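Local coordinates for protein importin subunit beta-1 (PDB 5OWU) that carries proteins into the nucleus as the importin beta subunit, pairing with importin alpha, which recognises the classical nuclear localization signal of the cargo, at residues A757-V762 against V803-D808; S794-S799 against Q838-A843; D829-T834 against W850-Q855. All coordinates share one frame; numbering follows the deposited sequence.

Contact 1: residues A757-V762 against V803-D808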
loop_
_atom_site.group_PDB
_atom_site.type_symbol
_atom_site.label_atom_id
_atom_site.label_comp_id
_atom_site.label_asym_id
_atom_site.label_seq_id
_atom_site.Cartn_x
_atom_site.Cartn_y
_atom_site.Cartn_z
ATOM N N ALA A 757 -18.963 -2.134 15.046
ATOM C CA ALA A 757 -19.953 -1.430 15.854
ATOM C C ALA A 757 -21.294 -2.146 15.820
ATOM O O ALA A 757 -21.913 -2.383 16.867
ATOM C CB ALA A 757 -20.096 0.011 15.368
ATOM N N TYR A 758 -21.760 -2.509 14.618
ATOM C CA TYR A 758 -23.074 -3.131 14.494
ATOM C C TYR A 758 -23.093 -4.515 15.130
ATOM O O TYR A 758 -24.107 -4.919 15.715
ATOM C CB TYR A 758 -23.492 -3.218 13.021
ATOM C CG TYR A 758 -23.848 -1.892 12.369
ATOM C CD1 TYR A 758 -24.252 -0.797 13.129
ATOM C CD2 TYR A 758 -23.782 -1.737 10.988
ATOM C CE1 TYR A 758 -24.574 0.405 12.535
ATOM C CE2 TYR A 758 -24.102 -0.536 10.385
ATOM C CZ TYR A 758 -24.496 0.532 11.164
ATOM O OH TYR A 758 -24.816 1.731 10.574
ATOM N N VAL A 759 -21.997 -5.269 15.008
ATOM C CA VAL A 759 -21.938 -6.580 15.651
ATOM C C VAL A 759 -22.088 -6.427 17.158
ATOM O O VAL A 759 -22.890 -7.119 17.802
ATOM C CB VAL A 759 -20.625 -7.294 15.287
ATOM C CG1 VAL A 759 -20.387 -8.527 16.169
ATOM C CG2 VAL A 759 -20.647 -7.703 13.841
ATOM N N GLY A 760 -21.316 -5.511 17.743
ATOM C CA GLY A 760 -21.384 -5.319 19.179
ATOM C C GLY A 760 -22.747 -4.830 19.634
ATOM O O GLY A 760 -23.247 -5.240 20.682
ATOM N N ILE A 761 -23.368 -3.949 18.847
ATOM C CA ILE A 761 -24.664 -3.388 19.223
ATOM C C ILE A 761 -25.741 -4.461 19.163
ATOM O O ILE A 761 -26.559 -4.599 20.077
ATOM C CB ILE A 761 -25.001 -2.189 18.318
ATOM C CG1 ILE A 761 -24.177 -0.980 18.752
ATOM C CG2 ILE A 761 -26.483 -1.854 18.354
ATOM C CD1 ILE A 761 -24.197 0.178 17.763
ATOM N N VAL A 762 -25.752 -5.244 18.087
ATOM C CA VAL A 762 -26.756 -6.291 17.960
ATOM C C VAL A 762 -26.570 -7.344 19.049
ATOM O O VAL A 762 -27.549 -7.864 19.594
ATOM C CB VAL A 762 -26.702 -6.891 16.544
ATOM C CG1 VAL A 762 -27.576 -8.134 16.434
ATOM C CG2 VAL A 762 -27.153 -5.839 15.555
ATOM N N VAL A 803 -22.808 -11.837 7.404
ATOM C CA VAL A 803 -23.860 -12.839 7.281
ATOM C C VAL A 803 -24.368 -13.223 8.673
ATOM O O VAL A 803 -25.571 -13.487 8.868
ATOM C CB VAL A 803 -23.331 -14.037 6.460
ATOM C CG1 VAL A 803 -22.432 -14.933 7.289
ATOM C CG2 VAL A 803 -24.472 -14.824 5.858
ATOM N N GLY A 804 -23.480 -13.196 9.672
ATOM C CA GLY A 804 -23.922 -13.364 11.048
ATOM C C GLY A 804 -24.940 -12.318 11.469
ATOM O O GLY A 804 -25.933 -12.635 12.127
ATOM N N LEU A 805 -24.705 -11.056 11.101
ATOM C CA LEU A 805 -25.689 -10.011 11.368
ATOM C C LEU A 805 -27.024 -10.340 10.725
ATOM O O LEU A 805 -28.085 -10.143 11.336
ATOM C CB LEU A 805 -25.192 -8.660 10.852
ATOM C CG LEU A 805 -24.212 -7.876 11.717
ATOM C CD1 LEU A 805 -23.673 -6.698 10.923
ATOM C CD2 LEU A 805 -24.886 -7.400 13.001
ATOM N N ILE A 806 -27.000 -10.820 9.477
ATOM C CA ILE A 806 -28.259 -11.171 8.815
ATOM C C ILE A 806 -29.032 -12.164 9.677
ATOM O O ILE A 806 -30.232 -11.986 9.961
ATOM C CB ILE A 806 -27.989 -11.725 7.403
ATOM C CG1 ILE A 806 -27.287 -10.668 6.543
ATOM C CG2 ILE A 806 -29.299 -12.152 6.740
ATOM C CD1 ILE A 806 -26.884 -11.155 5.146
ATOM N N GLY A 807 -28.334 -13.194 10.158
ATOM C CA GLY A 807 -29.002 -14.227 10.939
ATOM C C GLY A 807 -29.491 -13.741 12.294
ATOM O O GLY A 807 -30.652 -13.957 12.659
ATOM N N ASP A 808 -28.611 -13.096 13.065
ATOM C CA ASP A 808 -28.963 -12.681 14.424
ATOM C C ASP A 808 -30.089 -11.654 14.414
ATOM O O ASP A 808 -31.047 -11.752 15.195
ATOM C CB ASP A 808 -27.738 -12.107 15.136
ATOM C CG ASP A 808 -26.592 -13.103 15.242
ATOM O OD1 ASP A 808 -26.821 -14.314 15.035
ATOM O OD2 ASP A 808 -25.459 -12.668 15.545
#

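Contact 2: residues S794-S799 against Q838-A843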
loop_
_atom_site.group_PDB
_atom_site.type_symbol
_atom_site.label_atom_id
_atom_site.label_comp_id
_atom_site.label_asym_id
_atom_site.label_seq_id
_atom_site.Cartn_x
_atom_site.Cartn_y
_atom_site.Cartn_z
ATOM N N SER A 794 -14.657 -10.483 0.288
ATOM C CA SER A 794 -13.612 -11.483 0.077
ATOM C C SER A 794 -12.855 -11.808 1.361
ATOM O O SER A 794 -12.185 -12.845 1.423
ATOM C CB SER A 794 -12.632 -11.008 -0.999
ATOM O OG SER A 794 -11.881 -9.888 -0.563
ATOM N N GLU A 795 -12.941 -10.952 2.380
ATOM C CA GLU A 795 -12.315 -11.227 3.669
ATOM C C GLU A 795 -13.201 -12.167 4.477
ATOM O O GLU A 795 -14.353 -11.841 4.777
ATOM C CB GLU A 795 -12.075 -9.931 4.440
ATOM C CG GLU A 795 -10.964 -9.057 3.877
ATOM C CD GLU A 795 -9.578 -9.628 4.119
ATOM O OE1 GLU A 795 -9.390 -10.357 5.118
ATOM O OE2 GLU A 795 -8.674 -9.342 3.309
ATOM N N ASP A 796 -12.649 -13.323 4.848
ATOM C CA ASP A 796 -13.422 -14.345 5.545
ATOM C C ASP A 796 -14.113 -13.787 6.789
ATOM O O ASP A 796 -15.303 -14.035 7.014
ATOM C CB ASP A 796 -12.503 -15.512 5.915
ATOM C CG ASP A 796 -13.257 -16.684 6.499
ATOM O OD1 ASP A 796 -14.193 -17.181 5.839
ATOM O OD2 ASP A 796 -12.923 -17.105 7.622
ATOM N N ALA A 797 -13.374 -13.040 7.620
ATOM C CA ALA A 797 -13.936 -12.546 8.877
ATOM C C ALA A 797 -15.027 -11.510 8.631
ATOM O O ALA A 797 -16.039 -11.481 9.347
ATOM C CB ALA A 797 -12.835 -11.949 9.757
ATOM N N THR A 798 -14.833 -10.648 7.629
ATOM C CA THR A 798 -15.843 -9.647 7.296
ATOM C C THR A 798 -17.144 -10.312 6.863
ATOM O O THR A 798 -18.227 -9.965 7.350
ATOM C CB THR A 798 -15.317 -8.721 6.198
ATOM O OG1 THR A 798 -14.104 -8.096 6.642
ATOM C CG2 THR A 798 -16.348 -7.642 5.838
ATOM N N SER A 799 -17.058 -11.282 5.951
ATOM C CA SER A 799 -18.267 -11.960 5.496
ATOM C C SER A 799 -18.905 -12.764 6.618
ATOM O O SER A 799 -20.138 -12.831 6.716
ATOM C CB SER A 799 -17.954 -12.860 4.299
ATOM O OG SER A 799 -18.131 -12.143 3.092
ATOM N N GLN A 838 -15.365 -21.724 -1.140
ATOM C CA GLN A 838 -14.563 -22.671 -0.377
ATOM C C GLN A 838 -13.294 -22.063 0.206
ATOM O O GLN A 838 -12.695 -22.671 1.099
ATOM C CB GLN A 838 -14.203 -23.884 -1.246
ATOM C CG GLN A 838 -13.372 -24.953 -0.527
ATOM C CD GLN A 838 -13.837 -25.218 0.900
ATOM O OE1 GLN A 838 -15.031 -25.152 1.202
ATOM N NE2 GLN A 838 -12.891 -25.508 1.787
ATOM N N LEU A 839 -12.865 -20.890 -0.259
ATOM C CA LEU A 839 -11.814 -20.187 0.465
ATOM C C LEU A 839 -12.319 -19.583 1.769
ATOM O O LEU A 839 -11.502 -19.191 2.609
ATOM C CB LEU A 839 -11.196 -19.099 -0.412
ATOM C CG LEU A 839 -10.394 -19.637 -1.599
ATOM C CD1 LEU A 839 -11.078 -19.276 -2.903
ATOM C CD2 LEU A 839 -8.961 -19.123 -1.574
ATOM N N PHE A 840 -13.635 -19.496 1.954
ATOM C CA PHE A 840 -14.188 -19.153 3.255
ATOM C C PHE A 840 -14.022 -20.324 4.213
ATOM O O PHE A 840 -14.200 -21.486 3.836
ATOM C CB PHE A 840 -15.669 -18.790 3.133
ATOM C CG PHE A 840 -15.924 -17.516 2.384
ATOM C CD1 PHE A 840 -15.200 -16.372 2.672
ATOM C CD2 PHE A 840 -16.880 -17.465 1.384
ATOM C CE1 PHE A 840 -15.430 -15.197 1.985
ATOM C CE2 PHE A 840 -17.112 -16.293 0.688
ATOM C CZ PHE A 840 -16.385 -15.157 0.990
ATOM N N SER A 841 -13.681 -20.012 5.459
ATOM C CA SER A 841 -13.509 -21.041 6.469
ATOM C C SER A 841 -14.836 -21.746 6.737
ATOM O O SER A 841 -15.897 -21.353 6.246
ATOM C CB SER A 841 -12.967 -20.433 7.759
ATOM O OG SER A 841 -13.912 -19.543 8.328
ATOM N N GLN A 842 -14.767 -22.803 7.547
ATOM C CA GLN A 842 -15.970 -23.554 7.875
ATOM C C GLN A 842 -16.825 -22.828 8.902
ATOM O O GLN A 842 -18.046 -23.009 8.916
ATOM C CB GLN A 842 -15.608 -24.947 8.390
ATOM C CG GLN A 842 -16.732 -25.965 8.234
ATOM C CD GLN A 842 -17.005 -26.316 6.780
ATOM O OE1 GLN A 842 -16.104 -26.277 5.941
ATOM N NE2 GLN A 842 -18.252 -26.655 6.475
ATOM N N ALA A 843 -16.217 -22.019 9.772
ATOM C CA ALA A 843 -17.014 -21.205 10.684
ATOM C C ALA A 843 -17.866 -20.211 9.905
ATOM O O ALA A 843 -19.048 -20.014 10.214
ATOM C CB ALA A 843 -16.106 -20.479 11.677
#

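Contact 3: residues D829-T834 against W850-Q855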
loop_
_atom_site.group_PDB
_atom_site.type_symbol
_atom_site.label_atom_id
_atom_site.label_comp_id
_atom_site.label_asym_id
_atom_site.label_seq_id
_atom_site.Cartn_x
_atom_site.Cartn_y
_atom_site.Cartn_z
ATOM N N ASP A 829 -28.466 -14.190 -2.539
ATOM C CA ASP A 829 -27.239 -14.466 -3.280
ATOM C C ASP A 829 -26.010 -14.332 -2.390
ATOM O O ASP A 829 -25.077 -15.135 -2.490
ATOM C CB ASP A 829 -27.135 -13.526 -4.480
ATOM C CG ASP A 829 -28.232 -13.761 -5.504
ATOM O OD1 ASP A 829 -28.892 -14.821 -5.441
ATOM O OD2 ASP A 829 -28.429 -12.889 -6.378
ATOM N N TYR A 830 -25.984 -13.320 -1.518
ATOM C CA TYR A 830 -24.834 -13.138 -0.636
ATOM C C TYR A 830 -24.709 -14.293 0.350
ATOM O O TYR A 830 -23.612 -14.828 0.559
ATOM C CB TYR A 830 -24.952 -11.808 0.108
ATOM C CG TYR A 830 -23.792 -11.536 1.036
ATOM C CD1 TYR A 830 -22.489 -11.535 0.561
ATOM C CD2 TYR A 830 -23.998 -11.269 2.384
ATOM C CE1 TYR A 830 -21.426 -11.287 1.396
ATOM C CE2 TYR A 830 -22.939 -11.019 3.230
ATOM C CZ TYR A 830 -21.655 -11.026 2.729
ATOM O OH TYR A 830 -20.593 -10.777 3.557
ATOM N N ILE A 831 -25.824 -14.689 0.964
ATOM C CA ILE A 831 -25.817 -15.850 1.847
ATOM C C ILE A 831 -25.258 -17.062 1.116
ATOM O O ILE A 831 -24.455 -17.822 1.668
ATOM C CB ILE A 831 -27.234 -16.119 2.388
ATOM C CG1 ILE A 831 -27.675 -14.962 3.294
ATOM C CG2 ILE A 831 -27.281 -17.447 3.145
ATOM C CD1 ILE A 831 -29.120 -15.042 3.763
ATOM N N LYS A 832 -25.662 -17.254 -0.140
ATOM C CA LYS A 832 -25.245 -18.450 -0.868
ATOM C C LYS A 832 -23.768 -18.393 -1.247
ATOM O O LYS A 832 -23.059 -19.399 -1.140
ATOM C CB LYS A 832 -26.130 -18.629 -2.100
ATOM C CG LYS A 832 -27.492 -19.224 -1.749
ATOM C CD LYS A 832 -28.656 -18.567 -2.481
ATOM C CE LYS A 832 -28.998 -19.290 -3.776
ATOM N NZ LYS A 832 -30.316 -18.853 -4.314
ATOM N N ARG A 833 -23.279 -17.226 -1.681
ATOM C CA ARG A 833 -21.856 -17.087 -1.970
ATOM C C ARG A 833 -21.019 -17.331 -0.722
ATOM O O ARG A 833 -19.956 -17.959 -0.791
ATOM C CB ARG A 833 -21.553 -15.698 -2.536
ATOM C CG ARG A 833 -22.257 -15.372 -3.841
ATOM C CD ARG A 833 -21.515 -14.298 -4.630
ATOM N NE ARG A 833 -21.018 -13.212 -3.785
ATOM C CZ ARG A 833 -21.688 -12.097 -3.501
ATOM N NH1 ARG A 833 -22.908 -11.893 -3.984
ATOM N NH2 ARG A 833 -21.134 -11.175 -2.721
ATOM N N THR A 834 -21.477 -16.830 0.427
ATOM C CA THR A 834 -20.728 -17.024 1.663
ATOM C C THR A 834 -20.790 -18.474 2.125
ATOM O O THR A 834 -19.822 -18.988 2.693
ATOM C CB THR A 834 -21.264 -16.094 2.753
ATOM O OG1 THR A 834 -21.190 -14.735 2.304
ATOM C CG2 THR A 834 -20.454 -16.238 4.031
ATOM N N TRP A 850 -26.690 -20.722 9.301
ATOM C CA TRP A 850 -27.592 -20.095 10.264
ATOM C C TRP A 850 -28.377 -18.956 9.615
ATOM O O TRP A 850 -29.608 -18.866 9.747
ATOM C CB TRP A 850 -26.778 -19.611 11.468
ATOM C CG TRP A 850 -27.418 -18.547 12.326
ATOM C CD1 TRP A 850 -27.028 -17.240 12.430
ATOM C CD2 TRP A 850 -28.535 -18.702 13.211
ATOM N NE1 TRP A 850 -27.839 -16.571 13.317
ATOM C CE2 TRP A 850 -28.772 -17.444 13.811
ATOM C CE3 TRP A 850 -29.361 -19.777 13.554
ATOM C CZ2 TRP A 850 -29.801 -17.235 14.730
ATOM C CZ3 TRP A 850 -30.382 -19.566 14.467
ATOM C CH2 TRP A 850 -30.593 -18.305 15.043
ATOM N N ALA A 851 -27.678 -18.097 8.869
ATOM C CA ALA A 851 -28.332 -16.973 8.205
ATOM C C ALA A 851 -29.368 -17.444 7.193
ATOM O O ALA A 851 -30.418 -16.813 7.032
ATOM C CB ALA A 851 -27.289 -16.096 7.516
ATOM N N ARG A 852 -29.079 -18.537 6.483
ATOM C CA ARG A 852 -30.019 -19.061 5.496
ATOM C C ARG A 852 -31.275 -19.593 6.173
ATOM O O ARG A 852 -32.399 -19.306 5.742
ATOM C CB ARG A 852 -29.341 -20.158 4.668
ATOM C CG ARG A 852 -30.198 -20.736 3.554
ATOM C CD ARG A 852 -30.702 -19.649 2.628
ATOM N NE ARG A 852 -31.237 -20.187 1.383
ATOM C CZ ARG A 852 -31.861 -19.457 0.465
ATOM N NH1 ARG A 852 -32.038 -18.156 0.655
ATOM N NH2 ARG A 852 -32.314 -20.027 -0.642
ATOM N N GLU A 853 -31.099 -20.371 7.244
ATOM C CA GLU A 853 -32.243 -20.827 8.026
ATOM C C GLU A 853 -33.116 -19.650 8.443
ATOM O O GLU A 853 -34.331 -19.639 8.198
ATOM C CB GLU A 853 -31.761 -21.594 9.258
ATOM C CG GLU A 853 -30.930 -22.827 8.942
ATOM C CD GLU A 853 -30.237 -23.387 10.170
ATOM O OE1 GLU A 853 -30.666 -23.064 11.298
ATOM O OE2 GLU A 853 -29.256 -24.144 10.005
ATOM N N GLN A 854 -32.507 -18.632 9.057
ATOM C CA GLN A 854 -33.307 -17.524 9.573
ATOM C C GLN A 854 -33.959 -16.729 8.448
ATOM O O GLN A 854 -35.105 -16.287 8.579
ATOM C CB GLN A 854 -32.443 -16.621 10.451
ATOM C CG GLN A 854 -32.020 -17.276 11.748
ATOM C CD GLN A 854 -33.212 -17.726 12.574
ATOM O OE1 GLN A 854 -34.188 -16.991 12.728
ATOM N NE2 GLN A 854 -33.149 -18.949 13.084
ATOM N N GLN A 855 -33.252 -16.537 7.335
ATOM C CA GLN A 855 -33.817 -15.810 6.203
ATOM C C GLN A 855 -35.042 -16.528 5.643
ATOM O O GLN A 855 -36.095 -15.914 5.423
ATOM C CB GLN A 855 -32.747 -15.635 5.124
ATOM C CG GLN A 855 -33.245 -14.996 3.832
ATOM C CD GLN A 855 -33.517 -16.012 2.733
ATOM O OE1 GLN A 855 -32.811 -17.013 2.604
ATOM N NE2 GLN A 855 -34.542 -15.755 1.935
#

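Contact 1: residues A757-V762 against V803-D808
Leu805 reaches from helix 796-812 to helix 741-764 and packs among Tyr758, Val759 and Val762, so one side chain carries most of the contact. Its branches divide the work. CD2 is the deeper probe: it lies 3.8 Å from CG2 of Val762 and equally close to the backbone O of Tyr758, an apolar touch on a carbonyl whose hydrogen bond is made within its own helix, from the N of Val762. CD1 goes the other way, to CB of Tyr758 at 4.1 Å, while the branch point CG meets CG2 of Val759 at 4.2 Å. The torsions account for this reach: CG of Leu805 stands beside the backbone N and anti to the carbonyl carbon (chi1 -81°), which carries both methyls across although the CB itself starts off to the flank. Of its side chain Tyr758 offers only CB here; its ring turns away toward helices 718-732 and 776-788, and its hydroxyl bonds to Gln732.

Around Leu805 the packing is close and buried. Val759 and Asp808, by contrast, are partly exposed and sit at the margin. There the touch is thinner: CG1 of Val762 comes to 4.2 Å from CB of Asp808, and the carboxylate is engaged elsewhere, OD1 bonding to NE1 of Trp850. No hydrogen bond joins the two segments, and they bury just 196 Å² in all.

The local axes approach to 10.5 Å and run in nearly the same sense, 26° between their directions, with Val759 opposite Leu805 at 6.6 Å between CA atoms. Same-sense packing of a helix from HEAT 17 on one from HEAT 18, with Ile783 of helix 776-788 also touching Leu805, is the repeat-to-repeat stacking of a HEAT solenoid.

Contact 2: residues S794-S799 against Q838-A843
Two helix N-termini of adjoining HEAT repeats meet here, and Asp796 of one grips the N-cap residue of the other, Ser841. The carboxylate uses both oxygens. OD2 accepts the hydroxyl OG of Ser841 at 2.7 Å through its syn lone pair, while OD1 takes the backbone N of Ser841 at 2.9 Å. The second bond is moderately bent (N-H...O 151°), and its donor stands above the carboxylate plane, 52° out of it. Two anchors on one residue hold the carboxylate against turning. The extended first torsion of Asp796, with CG anti to the backbone N (chi1 -173°), swings the group out to the facing loop.

More partners surround the same carboxylate: OD1 also bonds to OG1 of Thr844, and OD2 forms a salt bridge with Arg800, a positive charge likely to stabilise the anion. The hydroxyl of Ser841, besides giving its proton to Asp796, takes part in capping the start of helix 842-860.

Next to this polar grip lies the ring of Phe840. OD1 of Asp796 sits at the ring edge near its plane, 3.4 Å from CD1. Further round, CE1 comes within 4.1 Å of CB of Ser799, whose hydroxyl bonds to Tyr793 O and to the hydroxyl of Tyr830. The ring thus lies between the first turn of helix 796-812 and the end of helix 825-836, where it packs on the backbone O atoms of Arg833 and Thr834, just before the chain turns into helix 842-860.

Contact 3: residues D829-T834 against W850-Q855
Ile831 points from helix 825-836 toward helix 842-860, and its two branches part to meet different residues. CG2, anti to the backbone N, lies 3.7 Å from CB of Arg852, and the two side chains cross at about a right angle. The other branch stays extended (chi2 174°) and carries CD1 further in, to 3.9 Å from CB of Gln855 and 4.3 Å from CB of Ala851. The small alanine lets this methyl come close to the backbone as well, since the O of Ala851 is 3.9 Å from CD1.

Arg852 and Gln855, one turn apart, present their aliphatic parts to the isoleucine. Gln855 meets Ile831 obliquely through CB and CG, and its NE2 is bonded to Tyr822 O. Arg852 directs its guanidinium along the flank, where one face is overlain by CD of Lys832, offset toward the rim. NZ of Lys832 comes to 4.3 Å from NH2 of Arg852, an approach of like charges that probably costs some energy at this more exposed border. An alanine in place of Ile831 is likely to open a gap between the helices, leaving CB of Arg852 and of Gln855 without the methyls that now touch them.

No hydrogen bond crosses between the segments. Their axes come within 9.8 Å at 153°, close to antiparallel, as expected of the paired helices of a HEAT repeat, here HEAT 19. Helix 796-812 packs along the pair: its Ala802 touches Tyr830, its Val803 touches both Ile831 and Ala851, and Ala811 lies against Trp850, so this last repeat rests on the one before it.

Followed from the N terminus, the chain leaves helix 741-764, passes helix 776-788 and closes a loop of 40 intervening residues at contact 1, tying HEAT 17 to HEAT 18. Contact 2 opens at 794-799, before that loop is complete, and closes at 838-843 beyond it, so contacts 1 and 2 cross, sharing helix 796-812. Contact 3 follows contact 1 in series but crosses contact 2: it starts at 829-834 and closes within HEAT 19 at 850-855. Side-chain hydrogen bonds from helix 796-812 tie contact 3 to each of the other two. Together the three contacts join the last three repeats.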